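Long-range contacts in mandelate racemase/muconate lactonizing enzyme/Enolase superfamily (Rhodobacter sphaeroides, PDB 2HZG), which is of unknown function but belongs to the enolase superfamily, whose members join an enolase-type N-terminal domain to a TIM-barrel-like domain: residues V223-E228 with I271-I276; G298-N303 with E323-C328; T217-G222 with G245-I250; G233-H238 with Q263-Y268; Y137-F142 with A163-W168. All coordinates share one frame; numbering follows the deposited sequence. Where two conformers were deposited one is given.

Interaction 1. Residues V223-E228 with I271-I276. With NA (sodium ion), chain C.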
# COMPACT_ATOMS: atom_id res chain seq x y z
N VAL A 223 -6.62 -2.70 -31.30
CA VAL A 223 -5.91 -2.23 -30.10
C VAL A 223 -4.81 -3.21 -29.64
O VAL A 223 -5.02 -4.43 -29.56
CB VAL A 223 -6.91 -1.89 -28.96
CG1 VAL A 223 -6.18 -1.46 -27.67
CG2 VAL A 223 -7.86 -0.77 -29.40
N LEU A 224 -3.63 -2.66 -29.38
CA LEU A 224 -2.48 -3.45 -28.96
C LEU A 224 -2.62 -4.02 -27.53
O LEU A 224 -2.36 -5.21 -27.30
CB LEU A 224 -1.19 -2.62 -29.08
CG LEU A 224 0.14 -3.24 -28.61
CD1 LEU A 224 0.54 -4.43 -29.48
CD2 LEU A 224 1.26 -2.17 -28.56
N TRP A 225 -2.99 -3.17 -26.58
CA TRP A 225 -3.15 -3.62 -25.22
C TRP A 225 -4.27 -2.89 -24.51
O TRP A 225 -4.66 -1.77 -24.89
CB TRP A 225 -1.82 -3.55 -24.42
CG TRP A 225 -1.39 -2.16 -23.91
CD1 TRP A 225 -2.11 -1.30 -23.10
CD2 TRP A 225 -0.12 -1.52 -24.14
NE1 TRP A 225 -1.35 -0.16 -22.85
CE2 TRP A 225 -0.14 -0.28 -23.47
CE3 TRP A 225 1.03 -1.89 -24.85
CZ2 TRP A 225 0.95 0.60 -23.50
CZ3 TRP A 225 2.10 -1.02 -24.88
CH2 TRP A 225 2.05 0.21 -24.20
N LEU A 226 -4.78 -3.56 -23.49
CA LEU A 226 -5.79 -3.04 -22.60
C LEU A 226 -5.12 -2.95 -21.25
O LEU A 226 -4.71 -3.96 -20.68
CB LEU A 226 -6.99 -3.98 -22.55
CG LEU A 226 -8.05 -3.64 -21.49
CD1 LEU A 226 -8.69 -2.27 -21.79
CD2 LEU A 226 -9.08 -4.79 -21.39
N GLU A 227 -5.01 -1.73 -20.74
CA GLU A 227 -4.20 -1.42 -19.56
C GLU A 227 -5.08 -1.25 -18.32
O GLU A 227 -6.15 -0.64 -18.38
CB GLU A 227 -3.38 -0.17 -19.86
CG GLU A 227 -2.57 0.40 -18.71
CD GLU A 227 -1.65 1.52 -19.16
OE1 GLU A 227 -1.26 1.57 -20.35
OE2 GLU A 227 -1.29 2.34 -18.30
N GLU A 228 -4.63 -1.84 -17.21
CA GLU A 228 -5.31 -1.72 -15.91
C GLU A 228 -6.81 -2.01 -15.97
O GLU A 228 -7.61 -1.17 -15.55
CB GLU A 228 -5.09 -0.31 -15.31
CG GLU A 228 -3.67 -0.06 -14.81
CD GLU A 228 -3.66 0.69 -13.48
OE1 GLU A 228 -3.31 0.05 -12.44
OE2 GLU A 228 -4.05 1.90 -13.48
N ILE A 271 -0.21 -10.87 -17.89
CA ILE A 271 -0.01 -9.64 -18.66
C ILE A 271 1.06 -9.83 -19.73
O ILE A 271 2.01 -10.61 -19.55
CB ILE A 271 0.35 -8.41 -17.78
CG1 ILE A 271 1.50 -8.77 -16.81
CG2 ILE A 271 -0.89 -7.89 -17.06
CD1 ILE A 271 2.38 -7.54 -16.42
N GLY A 272 0.90 -9.12 -20.84
CA GLY A 272 1.90 -9.06 -21.89
C GLY A 272 2.86 -7.89 -21.76
O GLY A 272 3.93 -7.91 -22.37
N PHE A 273 2.48 -6.87 -20.99
CA PHE A 273 3.29 -5.67 -20.81
C PHE A 273 3.30 -5.29 -19.34
O PHE A 273 2.25 -5.13 -18.75
CB PHE A 273 2.73 -4.46 -21.63
CG PHE A 273 2.69 -4.71 -23.12
CD1 PHE A 273 3.75 -4.29 -23.94
CD2 PHE A 273 1.61 -5.38 -23.70
CE1 PHE A 273 3.72 -4.53 -25.33
CE2 PHE A 273 1.57 -5.63 -25.09
CZ PHE A 273 2.63 -5.21 -25.90
N ILE A 274 4.49 -5.17 -18.77
CA ILE A 274 4.63 -4.66 -17.40
C ILE A 274 5.05 -3.19 -17.49
O ILE A 274 5.95 -2.84 -18.26
CB ILE A 274 5.61 -5.54 -16.53
CG1 ILE A 274 5.63 -5.09 -15.06
CG2 ILE A 274 7.05 -5.53 -17.11
CD1 ILE A 274 4.41 -5.49 -14.22
N GLN A 275 4.37 -2.34 -16.73
CA GLN A 275 4.50 -0.90 -16.86
C GLN A 275 4.79 -0.35 -15.49
O GLN A 275 4.00 -0.51 -14.55
CB GLN A 275 3.24 -0.27 -17.44
CG GLN A 275 2.75 -0.94 -18.73
CD GLN A 275 1.36 -0.51 -19.13
OE1 GLN A 275 0.40 -0.65 -18.36
NE2 GLN A 275 1.23 0.01 -20.34
N ILE A 276 5.92 0.32 -15.37
CA ILE A 276 6.42 0.68 -14.04
C ILE A 276 6.67 2.17 -13.92
O ILE A 276 7.29 2.79 -14.78
CB ILE A 276 7.73 -0.09 -13.70
CG1 ILE A 276 7.49 -1.61 -13.74
CG2 ILE A 276 8.34 0.43 -12.37
CD1 ILE A 276 6.53 -2.15 -12.68
NA NA C . -2.12 4.12 -17.02
O HOH W 1 -4.35 3.17 -15.54
O HOH W 2 -2.38 5.98 -15.42
O HOH W 3 -0.84 5.95 -18.30

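Interaction 2. Residues G298-N303 with E323-C328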
# COMPACT_ATOMS: atom_id res chain seq x y z
N GLY A 298 10.55 -12.77 -20.57
CA GLY A 298 10.23 -12.44 -21.95
C GLY A 298 9.00 -11.55 -22.03
O GLY A 298 8.29 -11.55 -23.04
N ILE A 299 8.75 -10.80 -20.96
CA ILE A 299 7.67 -9.82 -20.91
C ILE A 299 8.21 -8.43 -21.23
O ILE A 299 9.21 -8.00 -20.66
CB ILE A 299 6.93 -9.86 -19.53
CG1 ILE A 299 6.26 -11.24 -19.33
CG2 ILE A 299 5.88 -8.71 -19.42
CD1 ILE A 299 5.75 -11.51 -17.93
N THR A 300 7.56 -7.73 -22.16
CA THR A 300 7.92 -6.37 -22.51
C THR A 300 7.75 -5.40 -21.33
O THR A 300 6.68 -5.34 -20.71
CB THR A 300 7.12 -5.85 -23.70
OG1 THR A 300 7.26 -6.75 -24.80
CG2 THR A 300 7.60 -4.42 -24.13
N TYR A 301 8.81 -4.67 -21.03
CA TYR A 301 8.81 -3.64 -20.00
C TYR A 301 8.58 -2.27 -20.65
O TYR A 301 9.15 -1.97 -21.69
CB TYR A 301 10.15 -3.67 -19.25
CG TYR A 301 10.28 -2.69 -18.12
CD1 TYR A 301 10.23 -3.13 -16.79
CD2 TYR A 301 10.54 -1.33 -18.38
CE1 TYR A 301 10.38 -2.21 -15.73
CE2 TYR A 301 10.68 -0.41 -17.33
CZ TYR A 301 10.60 -0.87 -16.02
OH TYR A 301 10.75 0.03 -15.01
N VAL A 302 7.73 -1.45 -20.02
CA VAL A 302 7.46 -0.10 -20.49
C VAL A 302 7.44 0.77 -19.25
O VAL A 302 7.02 0.32 -18.19
CB VAL A 302 6.09 0.04 -21.25
CG1 VAL A 302 6.07 1.32 -22.10
CG2 VAL A 302 5.76 -1.18 -22.15
N ASN A 303 7.90 2.01 -19.38
CA ASN A 303 7.65 2.98 -18.34
C ASN A 303 6.16 3.34 -18.24
O ASN A 303 5.43 3.29 -19.25
CB ASN A 303 8.46 4.26 -18.58
CG ASN A 303 8.05 4.96 -19.86
OD1 ASN A 303 7.95 4.34 -20.91
ND2 ASN A 303 7.77 6.25 -19.76
N GLU A 323 17.50 -2.91 -25.54
CA GLU A 323 17.29 -2.39 -26.86
C GLU A 323 15.95 -2.78 -27.48
O GLU A 323 15.32 -1.95 -28.14
CB GLU A 323 18.43 -2.79 -27.78
CG GLU A 323 18.34 -2.10 -29.14
CD GLU A 323 19.57 -2.32 -30.01
OE1 GLU A 323 20.50 -3.06 -29.58
OE2 GLU A 323 19.60 -1.74 -31.11
N ALA A 324 15.51 -4.02 -27.25
CA ALA A 324 14.30 -4.53 -27.89
C ALA A 324 13.02 -4.01 -27.23
O ALA A 324 11.97 -3.99 -27.87
CB ALA A 324 14.30 -6.08 -27.94
N ASP A 325 13.10 -3.60 -25.97
CA ASP A 325 11.94 -2.97 -25.31
C ASP A 325 11.86 -1.52 -25.76
O ASP A 325 12.25 -0.60 -25.06
CB ASP A 325 12.01 -3.15 -23.79
CG ASP A 325 11.65 -4.59 -23.38
OD1 ASP A 325 11.63 -5.49 -24.24
OD2 ASP A 325 11.38 -4.83 -22.21
N ARG A 326 11.35 -1.35 -26.97
CA ARG A 326 11.52 -0.10 -27.71
C ARG A 326 10.43 0.93 -27.52
O ARG A 326 10.62 2.07 -27.85
CB ARG A 326 11.69 -0.37 -29.21
CG ARG A 326 12.93 -1.16 -29.49
CD ARG A 326 13.49 -0.96 -30.91
NE ARG A 326 14.80 -1.63 -31.05
CZ ARG A 326 14.96 -2.93 -31.32
NH1 ARG A 326 13.90 -3.71 -31.49
NH2 ARG A 326 16.19 -3.44 -31.41
N ILE A 327 9.28 0.54 -27.03
CA ILE A 327 8.27 1.58 -26.87
C ILE A 327 8.33 2.21 -25.46
O ILE A 327 8.74 1.55 -24.50
CB ILE A 327 6.88 1.11 -27.26
CG1 ILE A 327 6.17 0.50 -26.09
CG2 ILE A 327 6.93 0.11 -28.46
CD1 ILE A 327 4.76 0.92 -26.07
N CYS A 328 7.98 3.50 -25.38
CA CYS A 328 7.87 4.16 -24.10
C CYS A 328 6.64 5.03 -24.08
O CYS A 328 6.20 5.51 -25.13
CB CYS A 328 9.12 5.01 -23.77
SG CYS A 328 9.38 6.43 -24.87
O HOH W 4 11.70 -6.91 -20.66
O HOH W 5 9.74 -6.02 -26.27
O HOH W 6 9.02 -1.23 -24.24

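Interaction 3. Residues T217-G222 with G245-I250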
# COMPACT_ATOMS: atom_id res chain seq x y z
N THR A 217 -14.73 -5.10 -29.35
CA THR A 217 -14.55 -3.72 -29.77
C THR A 217 -13.06 -3.38 -29.85
O THR A 217 -12.61 -2.80 -30.83
CB THR A 217 -15.20 -2.76 -28.76
OG1 THR A 217 -16.59 -3.10 -28.61
CG2 THR A 217 -15.06 -1.32 -29.23
N LEU A 218 -12.32 -3.74 -28.82
CA LEU A 218 -10.87 -3.50 -28.79
C LEU A 218 -10.19 -4.20 -29.97
O LEU A 218 -9.32 -3.63 -30.63
CB LEU A 218 -10.26 -3.95 -27.47
CG LEU A 218 -10.66 -3.16 -26.22
CD1 LEU A 218 -10.44 -4.00 -24.94
CD2 LEU A 218 -9.91 -1.81 -26.13
N ASP A 219 -10.59 -5.44 -30.25
CA ASP A 219 -9.99 -6.18 -31.37
C ASP A 219 -10.40 -5.59 -32.72
O ASP A 219 -9.58 -5.50 -33.63
CB ASP A 219 -10.30 -7.69 -31.30
CG ASP A 219 -9.36 -8.45 -30.34
OD1 ASP A 219 -8.38 -7.85 -29.79
OD2 ASP A 219 -9.61 -9.66 -30.12
N ALA A 220 -11.65 -5.13 -32.84
CA ALA A 220 -12.13 -4.51 -34.08
C ALA A 220 -11.34 -3.22 -34.40
O ALA A 220 -11.08 -2.91 -35.56
CB ALA A 220 -13.65 -4.23 -34.01
N ALA A 221 -10.96 -2.48 -33.35
CA ALA A 221 -10.14 -1.27 -33.49
C ALA A 221 -8.64 -1.57 -33.58
O ALA A 221 -7.84 -0.65 -33.69
CB ALA A 221 -10.43 -0.30 -32.35
N GLY A 222 -8.28 -2.84 -33.52
CA GLY A 222 -6.89 -3.28 -33.64
C GLY A 222 -6.02 -2.80 -32.48
O GLY A 222 -4.83 -2.53 -32.66
N GLY A 245 -9.12 -15.31 -25.00
CA GLY A 245 -8.73 -15.52 -26.40
C GLY A 245 -8.71 -14.32 -27.33
O GLY A 245 -8.50 -14.49 -28.54
N ALA A 246 -8.87 -13.11 -26.79
CA ALA A 246 -8.80 -11.89 -27.61
C ALA A 246 -7.38 -11.65 -28.12
O ALA A 246 -6.42 -12.21 -27.59
CB ALA A 246 -9.30 -10.69 -26.82
N ARG A 247 -7.23 -10.83 -29.16
CA ARG A 247 -5.89 -10.50 -29.66
C ARG A 247 -5.24 -9.41 -28.78
O ARG A 247 -4.05 -9.46 -28.53
CB ARG A 247 -5.91 -10.04 -31.12
CG ARG A 247 -6.44 -11.08 -32.13
CD ARG A 247 -6.10 -10.66 -33.59
NE ARG A 247 -6.09 -9.21 -33.69
CZ ARG A 247 -7.13 -8.46 -34.05
NH1 ARG A 247 -8.28 -9.05 -34.41
NH2 ARG A 247 -7.02 -7.12 -34.06
N VAL A 248 -6.04 -8.43 -28.36
CA VAL A 248 -5.57 -7.37 -27.46
C VAL A 248 -4.95 -8.02 -26.23
O VAL A 248 -5.52 -8.94 -25.62
CB VAL A 248 -6.72 -6.38 -27.09
CG1 VAL A 248 -7.85 -7.09 -26.32
CG2 VAL A 248 -6.19 -5.17 -26.31
N ARG A 249 -3.76 -7.55 -25.87
CA ARG A 249 -3.07 -8.08 -24.70
C ARG A 249 -3.38 -7.25 -23.47
O ARG A 249 -3.89 -6.14 -23.60
CB ARG A 249 -1.57 -8.17 -25.00
CG ARG A 249 -1.31 -9.21 -26.10
CD ARG A 249 0.06 -9.04 -26.70
NE ARG A 249 1.10 -9.53 -25.78
CZ ARG A 249 2.40 -9.42 -26.00
NH1 ARG A 249 2.85 -8.82 -27.10
NH2 ARG A 249 3.26 -9.90 -25.10
N ILE A 250 -3.12 -7.80 -22.29
CA ILE A 250 -3.40 -7.08 -21.05
C ILE A 250 -2.09 -6.44 -20.55
O ILE A 250 -1.01 -7.02 -20.66
CB ILE A 250 -4.06 -7.99 -19.95
CG1 ILE A 250 -5.27 -8.77 -20.50
CG2 ILE A 250 -4.45 -7.18 -18.70
CD1 ILE A 250 -6.29 -7.96 -21.32

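Interaction 4. Residues G233-H238 with Q263-Y268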
# COMPACT_ATOMS: atom_id res chain seq x y z
N GLY A 233 -4.49 -5.27 -7.40
CA GLY A 233 -4.26 -6.58 -6.77
C GLY A 233 -5.09 -7.73 -7.31
O GLY A 233 -4.85 -8.89 -6.94
N ALA A 234 -6.06 -7.44 -8.19
CA ALA A 234 -6.95 -8.48 -8.73
C ALA A 234 -6.30 -9.30 -9.85
O ALA A 234 -6.68 -9.20 -11.01
CB ALA A 234 -8.27 -7.88 -9.21
N LEU A 235 -5.34 -10.15 -9.47
CA LEU A 235 -4.52 -10.89 -10.41
C LEU A 235 -5.28 -12.01 -11.10
O LEU A 235 -5.08 -12.27 -12.29
CB LEU A 235 -3.27 -11.44 -9.71
CG LEU A 235 -2.46 -10.42 -8.91
CD1 LEU A 235 -1.33 -11.11 -8.17
CD2 LEU A 235 -1.96 -9.25 -9.79
N ALA A 236 -6.16 -12.67 -10.35
CA ALA A 236 -7.00 -13.73 -10.91
C ALA A 236 -7.97 -13.16 -11.96
O ALA A 236 -8.19 -13.78 -13.00
CB ALA A 236 -7.74 -14.48 -9.79
N ALA A 237 -8.53 -11.99 -11.68
CA ALA A 237 -9.36 -11.27 -12.67
C ALA A 237 -8.56 -10.99 -13.97
O ALA A 237 -9.07 -11.24 -15.08
CB ALA A 237 -9.92 -9.99 -12.08
N HIS A 238 -7.34 -10.48 -13.84
CA HIS A 238 -6.44 -10.25 -14.98
C HIS A 238 -6.21 -11.52 -15.80
O HIS A 238 -6.33 -11.52 -17.03
CB HIS A 238 -5.08 -9.71 -14.50
CG HIS A 238 -5.07 -8.25 -14.19
ND1 HIS A 238 -5.54 -7.74 -12.99
CD2 HIS A 238 -4.62 -7.19 -14.90
CE1 HIS A 238 -5.37 -6.43 -12.98
NE2 HIS A 238 -4.81 -6.07 -14.12
N GLN A 263 6.08 -8.34 -9.91
CA GLN A 263 6.37 -9.75 -10.18
C GLN A 263 5.13 -10.64 -10.16
O GLN A 263 4.99 -11.52 -11.00
CB GLN A 263 7.40 -10.32 -9.21
CG GLN A 263 7.92 -11.66 -9.71
CD GLN A 263 8.84 -12.34 -8.71
OE1 GLN A 263 10.01 -12.56 -8.99
NE2 GLN A 263 8.32 -12.65 -7.53
N HIS A 264 4.24 -10.39 -9.20
CA HIS A 264 2.99 -11.16 -9.11
C HIS A 264 2.08 -10.93 -10.30
O HIS A 264 1.46 -11.88 -10.80
CB HIS A 264 2.25 -10.85 -7.81
CG HIS A 264 3.00 -11.28 -6.58
ND1 HIS A 264 2.70 -10.80 -5.33
CD2 HIS A 264 4.02 -12.14 -6.42
CE1 HIS A 264 3.51 -11.35 -4.44
NE2 HIS A 264 4.33 -12.16 -5.08
N LEU A 265 1.98 -9.68 -10.75
CA LEU A 265 1.22 -9.39 -11.96
C LEU A 265 1.77 -10.14 -13.16
O LEU A 265 1.00 -10.73 -13.93
CB LEU A 265 1.18 -7.87 -12.25
CG LEU A 265 0.24 -7.43 -13.38
CD1 LEU A 265 -1.24 -7.73 -13.08
CD2 LEU A 265 0.45 -5.93 -13.59
N MET A 266 3.10 -10.17 -13.32
CA MET A 266 3.69 -10.97 -14.41
C MET A 266 3.45 -12.47 -14.25
O MET A 266 3.08 -13.15 -15.21
CB MET A 266 5.18 -10.72 -14.57
CG MET A 266 5.49 -9.28 -14.97
SD MET A 266 7.25 -9.02 -15.28
CE MET A 266 7.89 -8.96 -13.61
N ASP A 267 3.63 -12.97 -13.03
CA ASP A 267 3.52 -14.41 -12.79
C ASP A 267 2.09 -14.96 -12.70
O ASP A 267 1.87 -16.07 -13.12
CB ASP A 267 4.34 -14.83 -11.57
CG ASP A 267 5.83 -14.78 -11.86
OD1 ASP A 267 6.22 -14.80 -13.04
OD2 ASP A 267 6.62 -14.68 -10.90
N TYR A 268 1.15 -14.19 -12.15
CA TYR A 268 -0.22 -14.65 -12.00
C TYR A 268 -1.25 -13.91 -12.90
O TYR A 268 -2.34 -14.42 -13.14
CB TYR A 268 -0.64 -14.56 -10.54
CG TYR A 268 0.30 -15.35 -9.64
CD1 TYR A 268 0.24 -16.74 -9.60
CD2 TYR A 268 1.26 -14.70 -8.85
CE1 TYR A 268 1.10 -17.48 -8.80
CE2 TYR A 268 2.13 -15.44 -8.03
CZ TYR A 268 2.03 -16.83 -8.02
OH TYR A 268 2.86 -17.60 -7.23

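Interaction 5. Residues Y137-F142 with A163-W168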
# COMPACT_ATOMS: atom_id res chain seq x y z
N TYR A 137 4.96 6.69 -27.48
CA TYR A 137 3.55 6.75 -27.83
C TYR A 137 2.95 7.93 -27.09
O TYR A 137 3.34 8.22 -25.96
CB TYR A 137 2.84 5.42 -27.55
CG TYR A 137 2.63 5.01 -26.09
CD1 TYR A 137 1.62 5.60 -25.31
CD2 TYR A 137 3.38 3.99 -25.52
CE1 TYR A 137 1.40 5.19 -23.96
CE2 TYR A 137 3.15 3.55 -24.19
CZ TYR A 137 2.17 4.18 -23.43
OH TYR A 137 1.95 3.78 -22.13
N ALA A 138 2.06 8.65 -27.76
CA ALA A 138 1.42 9.81 -27.18
C ALA A 138 0.41 9.35 -26.15
O ALA A 138 -0.52 8.61 -26.49
CB ALA A 138 0.74 10.68 -28.28
N SER A 139 0.59 9.77 -24.90
CA SER A 139 -0.27 9.30 -23.85
C SER A 139 -1.27 10.37 -23.46
O SER A 139 -0.89 11.43 -22.98
CB SER A 139 0.53 8.80 -22.63
OG SER A 139 -0.31 8.02 -21.81
N LEU A 140 -2.55 10.06 -23.66
CA LEU A 140 -3.60 11.06 -23.63
C LEU A 140 -4.80 10.59 -22.84
O LEU A 140 -4.96 9.41 -22.59
CB LEU A 140 -4.05 11.39 -25.08
CG LEU A 140 -3.00 12.06 -25.97
CD1 LEU A 140 -3.48 12.08 -27.42
CD2 LEU A 140 -2.73 13.47 -25.46
N LEU A 141 -5.69 11.50 -22.46
CA LEU A 141 -6.95 11.08 -21.87
C LEU A 141 -8.03 11.03 -22.95
O LEU A 141 -8.06 11.85 -23.87
CB LEU A 141 -7.35 12.02 -20.74
CG LEU A 141 -6.35 12.09 -19.57
CD1 LEU A 141 -6.78 13.15 -18.60
CD2 LEU A 141 -6.15 10.73 -18.86
N PHE A 142 -8.92 10.05 -22.85
CA PHE A 142 -10.17 10.09 -23.62
C PHE A 142 -10.89 11.42 -23.41
O PHE A 142 -11.02 11.89 -22.28
CB PHE A 142 -11.11 8.95 -23.19
CG PHE A 142 -10.77 7.63 -23.80
CD1 PHE A 142 -11.05 7.38 -25.15
CD2 PHE A 142 -10.20 6.61 -23.02
CE1 PHE A 142 -10.74 6.17 -25.73
CE2 PHE A 142 -9.92 5.37 -23.59
CZ PHE A 142 -10.18 5.15 -24.95
N ALA A 163 2.08 6.28 -32.55
CA ALA A 163 1.34 5.44 -31.61
C ALA A 163 0.67 6.34 -30.59
O ALA A 163 1.22 7.38 -30.22
CB ALA A 163 2.27 4.42 -30.93
N VAL A 164 -0.55 5.98 -30.18
CA VAL A 164 -1.33 6.77 -29.23
C VAL A 164 -2.02 5.84 -28.21
O VAL A 164 -2.48 4.75 -28.57
CB VAL A 164 -2.41 7.66 -29.92
CG1 VAL A 164 -3.23 8.43 -28.89
CG2 VAL A 164 -1.79 8.65 -30.92
N LYS A 165 -2.08 6.29 -26.96
CA LYS A 165 -2.86 5.62 -25.92
C LYS A 165 -3.88 6.61 -25.40
O LYS A 165 -3.55 7.77 -25.18
CB LYS A 165 -1.98 5.13 -24.77
CG LYS A 165 -2.75 4.29 -23.74
CD LYS A 165 -1.80 3.71 -22.71
CE LYS A 165 -1.51 4.69 -21.59
NZ LYS A 165 -0.54 4.10 -20.61
N PHE A 166 -5.12 6.18 -25.24
CA PHE A 166 -6.10 6.96 -24.50
C PHE A 166 -6.45 6.25 -23.21
O PHE A 166 -6.57 5.03 -23.17
CB PHE A 166 -7.36 7.18 -25.33
CG PHE A 166 -7.18 8.12 -26.46
CD1 PHE A 166 -7.30 9.48 -26.24
CD2 PHE A 166 -6.83 7.66 -27.72
CE1 PHE A 166 -7.11 10.37 -27.27
CE2 PHE A 166 -6.64 8.56 -28.76
CZ PHE A 166 -6.76 9.91 -28.52
N GLY A 167 -6.63 7.03 -22.15
CA GLY A 167 -6.93 6.45 -20.85
C GLY A 167 -8.04 7.21 -20.21
O GLY A 167 -8.27 8.37 -20.54
N TRP A 168 -8.74 6.54 -19.30
CA TRP A 168 -9.61 7.22 -18.34
C TRP A 168 -10.70 8.06 -19.03
O TRP A 168 -11.34 7.59 -19.99
CB TRP A 168 -8.77 8.09 -17.38
CG TRP A 168 -7.64 7.36 -16.65
CD1 TRP A 168 -6.36 7.13 -17.12
CD2 TRP A 168 -7.68 6.81 -15.33
NE1 TRP A 168 -5.62 6.46 -16.18
CE2 TRP A 168 -6.39 6.26 -15.07
CE3 TRP A 168 -8.66 6.73 -14.34
CZ2 TRP A 168 -6.08 5.63 -13.85
CZ3 TRP A 168 -8.34 6.11 -13.12
CH2 TRP A 168 -7.07 5.57 -12.90

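Interaction 1. Residues V223-E228 with I271-I276
Strands 225-227 and 273-276 face each other through Trp225 and Phe273, their N-to-C directions 40° apart and their axes no closer than 9.6 Å, because strand 249-252 runs between them in the sheet. Side chains alone bridge that gap. Trp225 CG sits between its backbone N and carbonyl carbon (chi1 78°), which swings the indole over Phe273: CE3 stands 3.5 Å above the centre of the phenyl face, with the ring planes oblique. This is the interior of a TIM-type barrel, near the end of the strands that carries the metal site. There Gln275 NE2 lies over the rim of the indole, 3.2 Å from Trp225 CZ2, and its amide is almost perpendicular to the ring. Glu227 OE1 takes Trp225 NE1 on its anti lone pair at 3.0 Å, a weak bond from Gln275 NE2 at 2.9 Å, and a salt bridge from Lys165. The other oxygen, Glu227 OE2, binds sodium at 2.3 Å, with Asp199, Glu254 and three waters completing the site.

Interaction 2. Residues G298-N303 with E323-C328
Thr300 and Tyr301 meet Asp325 where the TIM-type barrel closes, strand 300-303 facing the approach to strand 327-331. One direct hydrogen bond joins them: Tyr301 N reaches Asp325 OD2 at 2.8 Å, nearly straight, though it comes from well above the carboxylate plane.

Water makes up much of the remaining polar contact. One molecule donates to Ile299 O and, at 2.6 Å, to the same Asp325 OD2. A second joins Thr300 OG1 to Asp325 OD1, so both carboxylate oxygens are engaged. Further along, a third donates to Tyr301 O at 2.7 Å and to Ile327 O at 2.8 Å, linking two backbones that do not bond directly.

The apolar part is small. Val302 CG1, held anti to its backbone N (chi1 -161°), rests 4.1 Å from Ile327 CG1 and also touches Ile327 O and Cys328 CA. At the far end Asn303 OD1, which accepts a hydrogen bond from Glu329 N, lies 3.2 Å from Cys328 CB.

Interaction 3. Residues T217-G222 with G245-I250
Asp219, in the last turn of helix 215-220, plugs its carboxylate into the bend Ala246-Val248, and this is the tight part of the contact. Two consecutive backbone N-H groups take one oxygen each. Val248 N bonds to OD1 of Asp219 at 2.8 Å on the syn lone pair, while Arg247 N meets Asp219 OD2, also at 2.8 Å and almost straight (170°), slightly out of the carboxylate plane. Ala246 CB closes in beside Asp219 OD2 at 3.5 Å. On the inner side Val248 CG1 touches OD1 of Asp219 and, more lightly, Leu218 CB at 4.1 Å.

The solvent side is looser. Arg247 bends at chi3 (-32°) and folds back over the helix end, one guanidinium face toward Asp219. Arg247 NH2 gives Asp219 O a tilted bond of 3.1 Å, so that this carbonyl serves two donors, the other being Gly222 N. Arg247 NH1 stays 4.5 Å from Asp219 OD2, too far for a salt bridge, and that oxygen lies well out of the guanidinium plane. Gly222 ends the helix in a Schellman motif. The contact ties this C-terminus to the loop entering strand 249-252, at the N-terminal end of the barrel strands, opposite the end where Glu227 binds sodium; such helix-to-strand loops form the base of a beta/alpha barrel.

Interaction 4. Residues G233-H238 with Q263-Y268
Ala234 O, at the N-cap of helix 235-242, is gripped twice by His238, the residue whose ring meets Leu265 of the other helix. His238 ND1 donates to Ala234 O at 2.7 Å along a straight line (177°); the oxygen lies in the imidazole plane, whereas the donor stands above the carbonyl plane. His238 N adds a longer bond to Ala234 O, 3.2 Å. With its rotation fixed in this way, the ring turns one face to Leu265. Leu265 CG lies opposite its backbone N (chi1 -171°), which carries CD1 over that face as a CH-pi contact, 4.0 Å from the ring centroid. Phe230 packs edge-to-face with the same imidazole.

Leu235 fills the middle of the interface, its two methyl branches parting between the residues of helix 259-268. Leu235 CD2 meets Leu265 CD1 at 3.7 Å, and Leu235 CD1 presses on His264 CB at 3.6 Å. Nearer the backbone, Leu235 CB and Tyr268 CB touch at 4.2 Å. These are successive outer helices of the barrel, and they also form part of the dimer interface, where Tyr268 stacks on Tyr268 of the second subunit.

Between the two segments the attraction is therefore apolar, carried by methyl and methylene groups and one ring face, while His238 ND1 is bonded to Ala234 O of its own helix start and His264 NE2 to Gly233 O of the second subunit.

Interaction 5. Residues Y137-F142 with A163-W168
Strands 137-141 and 163-167 run parallel as neighbours, and the pairing continues to Phe142 N; five backbone hydrogen bonds alternate between the strands. Ala138 N binds Ala163 O, Lys165 N binds Ala138 O at 2.8 Å, Leu140 N binds Lys165 O, Gly167 N binds Leu140 O, and Phe142 N binds Gly167 O.

The polar side chains gather on the face of Ser139 and Lys165. Lys165 leaves its backbone extended and then bends at chi3 (84°), bringing Lys165 NZ 2.9 Å from Tyr137 OH, to which it donates. On the way Lys165 CB passes Tyr137 CE1 at 3.5 Å. The same ammonium makes salt bridges to Glu227 and Glu329, and Ser139 OG bonds to Glu329 as well.

Apolar contacts lie on the face of Ala138, Leu140, Val164 and Phe166. Leu140 and Phe166 point the same way side by side, with Leu140 CB 3.9 Å from Phe166 CE1. Just beyond the strand end, the Phe142 ring takes Phe166 CB squarely over its face, 3.4 Å from the centroid, a close CH-pi contact; the two rings themselves are oblique.

The pair opens and closes a beta-alpha-beta unit through helix 146-158. That helix and helix 176-190 pack on Phe142, Val164 and Phe166, while strands 327-331 and 195-199 flank the pair in the barrel sheet.

Interactions 1, 2, 3 and 5 all reach the same barrel sheet. Interaction 1 joins interaction 2 through Ile274 O to Val302 N (2.9 Å), and interaction 3 through Leu226 N to Arg249 O (2.7 Å). Interaction 2 meets interaction 5 where Cys328 O lies 2.9 Å from Tyr137 N. At the sodium site, interactions 1 and 5 converge: the Lys165 NZ to Glu227 OE1 salt bridge, 2.6 Å, joins them, and Trp225 packs against Tyr137. Interaction 4, nested in the loop that interaction 1 closes, lies outside the barrel wall; Met266 SD touches Ile274 CG2 at 3.9 Å. Interactions 4 and 5 are farthest apart, their centres about 23 Å from each other.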